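Long-range contact in O-methyltransferase family 2 (Planctopirus limnophila, PDB 5I2H), which probably transfers a methyl group from S-adenosyl-L-methionine to hydroxyl groups of small molecules and, in this crystal, holds the flavone apigenin: residues A[43-56]-A[86-100]. Sequence-based numbering, arbitrary orientation.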
# COMPACT_ATOMS: atom_id res chain seq x y z
N PHE A 43 -19.97 -3.17 1.76
CA PHE A 43 -20.49 -1.82 1.96
C PHE A 43 -21.96 -1.74 1.62
O PHE A 43 -22.74 -1.10 2.34
CB PHE A 43 -19.66 -0.83 1.14
CG PHE A 43 -18.19 -0.94 1.44
CD1 PHE A 43 -17.70 -0.52 2.68
CD2 PHE A 43 -17.33 -1.55 0.55
CE1 PHE A 43 -16.34 -0.66 2.99
CE2 PHE A 43 -15.98 -1.71 0.86
CZ PHE A 43 -15.49 -1.25 2.08
N ASP A 44 -22.37 -2.43 0.56
CA ASP A 44 -23.79 -2.45 0.25
C ASP A 44 -24.58 -3.14 1.35
O ASP A 44 -25.72 -2.73 1.65
CB ASP A 44 -24.00 -3.12 -1.11
CG ASP A 44 -23.40 -2.31 -2.27
OD1 ASP A 44 -23.49 -1.07 -2.26
OD2 ASP A 44 -22.81 -2.93 -3.18
N ILE A 45 -24.00 -4.17 1.98
CA ILE A 45 -24.71 -4.85 3.06
C ILE A 45 -24.84 -3.94 4.28
O ILE A 45 -25.93 -3.73 4.81
CB ILE A 45 -24.00 -6.17 3.40
CG1 ILE A 45 -24.22 -7.16 2.27
CG2 ILE A 45 -24.50 -6.70 4.75
CD1 ILE A 45 -23.39 -8.43 2.39
N LEU A 46 -23.73 -3.34 4.71
CA LEU A 46 -23.78 -2.57 5.94
C LEU A 46 -24.51 -1.24 5.75
O LEU A 46 -25.03 -0.68 6.74
CB LEU A 46 -22.37 -2.36 6.48
CG LEU A 46 -21.80 -3.58 7.23
CD1 LEU A 46 -20.32 -3.37 7.44
CD2 LEU A 46 -22.47 -3.78 8.57
N ASN A 47 -24.61 -0.76 4.51
CA ASN A 47 -25.39 0.45 4.25
C ASN A 47 -26.84 0.29 4.66
O ASN A 47 -27.49 1.28 5.04
CB ASN A 47 -25.34 0.79 2.77
CG ASN A 47 -26.13 2.03 2.47
OD1 ASN A 47 -27.07 2.00 1.67
ND2 ASN A 47 -25.80 3.13 3.16
N GLU A 48 -27.38 -0.92 4.57
CA GLU A 48 -28.75 -1.16 4.99
C GLU A 48 -28.96 -0.84 6.45
O GLU A 48 -30.00 -0.30 6.84
CB GLU A 48 -29.13 -2.61 4.76
CG GLU A 48 -28.95 -3.09 3.37
CD GLU A 48 -29.73 -4.38 3.16
OE1 GLU A 48 -30.79 -4.54 3.81
OE2 GLU A 48 -29.27 -5.23 2.36
N SER A 49 -28.00 -1.23 7.30
CA SER A 49 -28.15 -1.16 8.74
C SER A 49 -26.86 -1.62 9.41
O SER A 49 -26.19 -2.53 8.90
CB SER A 49 -29.33 -2.02 9.20
OG SER A 49 -29.04 -2.59 10.44
N PRO A 50 -26.49 -1.02 10.53
CA PRO A 50 -25.36 -1.56 11.30
C PRO A 50 -25.65 -2.99 11.73
O PRO A 50 -26.80 -3.38 11.93
CB PRO A 50 -25.26 -0.62 12.51
CG PRO A 50 -26.09 0.55 12.19
CD PRO A 50 -27.10 0.15 11.17
N LEU A 51 -24.59 -3.79 11.87
CA LEU A 51 -24.71 -5.18 12.28
C LEU A 51 -23.68 -5.52 13.34
O LEU A 51 -22.56 -5.00 13.32
CB LEU A 51 -24.49 -6.16 11.12
CG LEU A 51 -25.42 -6.08 9.94
CD1 LEU A 51 -24.92 -7.01 8.88
CD2 LEU A 51 -26.88 -6.45 10.36
N SER A 52 -24.05 -6.43 14.23
CA SER A 52 -23.09 -7.03 15.14
C SER A 52 -22.07 -7.85 14.36
O SER A 52 -22.31 -8.27 13.21
CB SER A 52 -23.79 -7.95 16.14
OG SER A 52 -24.08 -9.19 15.54
N LEU A 53 -20.92 -8.10 15.00
CA LEU A 53 -19.91 -8.94 14.36
C LEU A 53 -20.47 -10.31 14.04
O LEU A 53 -20.23 -10.85 12.95
CB LEU A 53 -18.69 -9.05 15.27
CG LEU A 53 -17.53 -9.82 14.65
CD1 LEU A 53 -16.76 -8.95 13.64
CD2 LEU A 53 -16.62 -10.35 15.73
N ASP A 54 -21.25 -10.89 14.95
CA ASP A 54 -21.83 -12.19 14.68
C ASP A 54 -22.79 -12.13 13.50
O ASP A 54 -22.80 -13.02 12.65
CB ASP A 54 -22.52 -12.73 15.92
CG ASP A 54 -22.45 -14.24 16.00
OD1 ASP A 54 -23.34 -14.91 15.41
OD2 ASP A 54 -21.48 -14.75 16.61
N GLU A 55 -23.61 -11.08 13.44
CA GLU A 55 -24.53 -10.91 12.32
C GLU A 55 -23.78 -10.75 11.00
O GLU A 55 -24.20 -11.29 9.96
CB GLU A 55 -25.43 -9.70 12.56
CG GLU A 55 -26.45 -9.93 13.69
CD GLU A 55 -27.24 -8.67 14.08
OE1 GLU A 55 -26.71 -7.53 14.01
OE2 GLU A 55 -28.42 -8.82 14.48
N LEU A 56 -22.69 -9.98 11.00
CA LEU A 56 -21.95 -9.79 9.77
C LEU A 56 -21.27 -11.07 9.32
O LEU A 56 -21.29 -11.40 8.13
CB LEU A 56 -20.93 -8.66 9.94
CG LEU A 56 -20.14 -8.24 8.71
CD1 LEU A 56 -21.07 -7.70 7.65
CD2 LEU A 56 -19.12 -7.19 9.09
N GLY A 86 -20.69 -2.50 20.28
CA GLY A 86 -20.62 -3.75 19.54
C GLY A 86 -20.89 -3.70 18.04
O GLY A 86 -20.23 -4.40 17.27
N GLU A 87 -21.84 -2.86 17.62
CA GLU A 87 -22.28 -2.88 16.23
C GLU A 87 -21.23 -2.29 15.29
O GLU A 87 -20.42 -1.43 15.67
CB GLU A 87 -23.58 -2.10 16.08
CG GLU A 87 -24.79 -2.85 16.57
CD GLU A 87 -26.08 -2.17 16.17
OE1 GLU A 87 -26.08 -0.92 16.08
OE2 GLU A 87 -27.07 -2.90 15.94
N ILE A 88 -21.25 -2.76 14.05
CA ILE A 88 -20.34 -2.31 13.00
C ILE A 88 -21.16 -1.51 11.99
O ILE A 88 -22.19 -2.00 11.49
CB ILE A 88 -19.64 -3.50 12.32
CG1 ILE A 88 -18.87 -4.34 13.36
CG2 ILE A 88 -18.70 -3.01 11.20
CD1 ILE A 88 -18.64 -5.77 12.92
N ASP A 89 -20.71 -0.30 11.67
CA ASP A 89 -21.41 0.57 10.73
C ASP A 89 -20.45 1.17 9.70
O ASP A 89 -19.24 1.20 9.89
CB ASP A 89 -22.13 1.70 11.47
CG ASP A 89 -23.24 2.34 10.66
OD1 ASP A 89 -23.57 1.86 9.53
OD2 ASP A 89 -23.80 3.33 11.17
N LEU A 90 -21.02 1.70 8.61
CA LEU A 90 -20.21 2.48 7.67
C LEU A 90 -19.88 3.84 8.26
O LEU A 90 -20.67 4.42 9.01
CB LEU A 90 -20.94 2.69 6.35
CG LEU A 90 -21.38 1.45 5.59
CD1 LEU A 90 -22.04 1.87 4.25
CD2 LEU A 90 -20.17 0.53 5.36
N THR A 91 -18.70 4.37 7.89
CA THR A 91 -18.43 5.79 8.04
C THR A 91 -19.01 6.54 6.85
O THR A 91 -19.29 5.95 5.80
CB THR A 91 -16.93 6.06 8.11
OG1 THR A 91 -16.39 5.67 6.86
CG2 THR A 91 -16.25 5.25 9.23
N PRO A 92 -19.18 7.85 6.97
CA PRO A 92 -19.64 8.62 5.81
C PRO A 92 -18.77 8.43 4.59
O PRO A 92 -19.29 8.36 3.47
CB PRO A 92 -19.62 10.07 6.32
CG PRO A 92 -19.85 9.94 7.80
CD PRO A 92 -19.17 8.65 8.21
N LEU A 93 -17.45 8.32 4.78
CA LEU A 93 -16.56 8.13 3.65
C LEU A 93 -16.94 6.88 2.86
O LEU A 93 -17.03 6.93 1.63
CB LEU A 93 -15.12 8.06 4.15
CG LEU A 93 -14.01 7.92 3.13
CD1 LEU A 93 -13.90 9.24 2.38
CD2 LEU A 93 -12.69 7.55 3.84
N ALA A 94 -17.20 5.76 3.54
CA ALA A 94 -17.62 4.53 2.85
C ALA A 94 -19.03 4.67 2.30
O ALA A 94 -19.32 4.21 1.19
CB ALA A 94 -17.56 3.31 3.80
N ARG A 95 -19.92 5.30 3.07
CA ARG A 95 -21.31 5.39 2.63
C ARG A 95 -21.41 6.21 1.34
O ARG A 95 -22.22 5.89 0.45
CB ARG A 95 -22.16 5.99 3.74
CG ARG A 95 -23.68 5.77 3.53
CD ARG A 95 -24.55 6.28 4.68
NE ARG A 95 -24.07 5.90 6.02
CZ ARG A 95 -24.42 4.79 6.70
NH1 ARG A 95 -25.19 3.86 6.16
NH2 ARG A 95 -23.92 4.60 7.94
N ASN A 96 -20.60 7.26 1.22
CA ASN A 96 -20.67 8.13 0.05
C ASN A 96 -19.92 7.57 -1.14
O ASN A 96 -20.25 7.90 -2.29
CB ASN A 96 -20.12 9.52 0.39
CG ASN A 96 -20.99 10.23 1.41
OD1 ASN A 96 -22.18 10.00 1.44
ND2 ASN A 96 -20.38 11.05 2.26
N HIS A 97 -18.87 6.78 -0.92
CA HIS A 97 -17.99 6.45 -2.02
C HIS A 97 -17.87 4.96 -2.31
O HIS A 97 -17.31 4.61 -3.36
CB HIS A 97 -16.60 7.06 -1.76
CG HIS A 97 -16.68 8.53 -1.49
ND1 HIS A 97 -17.19 9.42 -2.40
CD2 HIS A 97 -16.34 9.26 -0.39
CE1 HIS A 97 -17.17 10.64 -1.88
NE2 HIS A 97 -16.66 10.57 -0.66
N LEU A 98 -18.35 4.07 -1.45
CA LEU A 98 -18.20 2.64 -1.71
C LEU A 98 -19.53 1.90 -1.76
O LEU A 98 -19.53 0.67 -1.89
CB LEU A 98 -17.24 2.01 -0.68
CG LEU A 98 -15.82 2.63 -0.82
CD1 LEU A 98 -14.78 2.32 0.37
CD2 LEU A 98 -15.18 2.27 -2.17
N VAL A 99 -20.64 2.60 -1.66
CA VAL A 99 -21.98 2.03 -1.86
C VAL A 99 -22.36 2.26 -3.32
O VAL A 99 -22.20 3.37 -3.85
CB VAL A 99 -22.98 2.67 -0.89
CG1 VAL A 99 -24.41 2.24 -1.21
CG2 VAL A 99 -22.65 2.29 0.55
N THR A 100 -22.87 1.20 -3.98
CA THR A 100 -23.04 1.23 -5.44
C THR A 100 -24.10 2.22 -5.92
O THR A 100 -24.06 2.64 -7.09
CB THR A 100 -23.39 -0.17 -6.01
OG1 THR A 100 -24.62 -0.67 -5.47
CG2 THR A 100 -22.25 -1.16 -5.78
O HOH W 1 -20.04 -1.77 -3.23
O HOH W 2 -25.79 1.63 8.13
O HOH W 3 -20.42 -7.17 17.22
O HOH W 4 -27.59 -5.14 15.02
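Glu-87 reaches alongside Pro-50 with its extended side chain, its OE1 3.7 Å from Pro-50 CB, while OE2 takes a water that also donates to Glu-55 OE1, so two carboxylates share one solvent molecule. Ile-88 follows with a single antiparallel bridge to Leu-51: its N donates to Leu-51 O at 2.7 Å, from above the carbonyl plane, and its O takes Leu-51 N in return. In the conformer described, with CG1 beside its own backbone N (chi1 -57°), the isoleucine brings CD1 against Leu-53 and Leu-56 on the first turn of helix 53-60, which the capping box of Ser-52 and Glu-55 opens. Asp-89 lies alongside Pro-50, and a water links its OD1 to Leu-46 O and Arg-95 NH1; the same OD1 meets Arg-95 NH2 in a salt bridge of 3.2 Å. The antiparallel pair 80-82/88-90 is consistent with the wing of the winged-helix fold expected of an O-methyltransferase dimerisation domain; Leu-51 bridges to the other edge of strand 88-90, and the helical segment 43-48 runs at 104° to it. Leu-90 sets its two methyls against that helix, CD1 over Asn-47 CA and CD2 at the edge of the Phe-43 ring, 3.8 Å from CD1 of that ring. Leu-98 CB sits over a face of the same ring, 4.0 Å from its centroid, a CH-pi contact, and Leu-98 also packs on Ile-20 of the second subunit. Val-99 rests CG2 on Asn-47 CB. At Thr-100 the backbone N donates almost straight (171°) to the syn lone pair of Asp-44 OD1, while a water joins Asp-44 OD2 to Leu-98 O. An alanine in place of Asp-44 would probably leave Thr-100 N without its acceptor and the turn after helix 92-97 less firmly tied to helix 42-48.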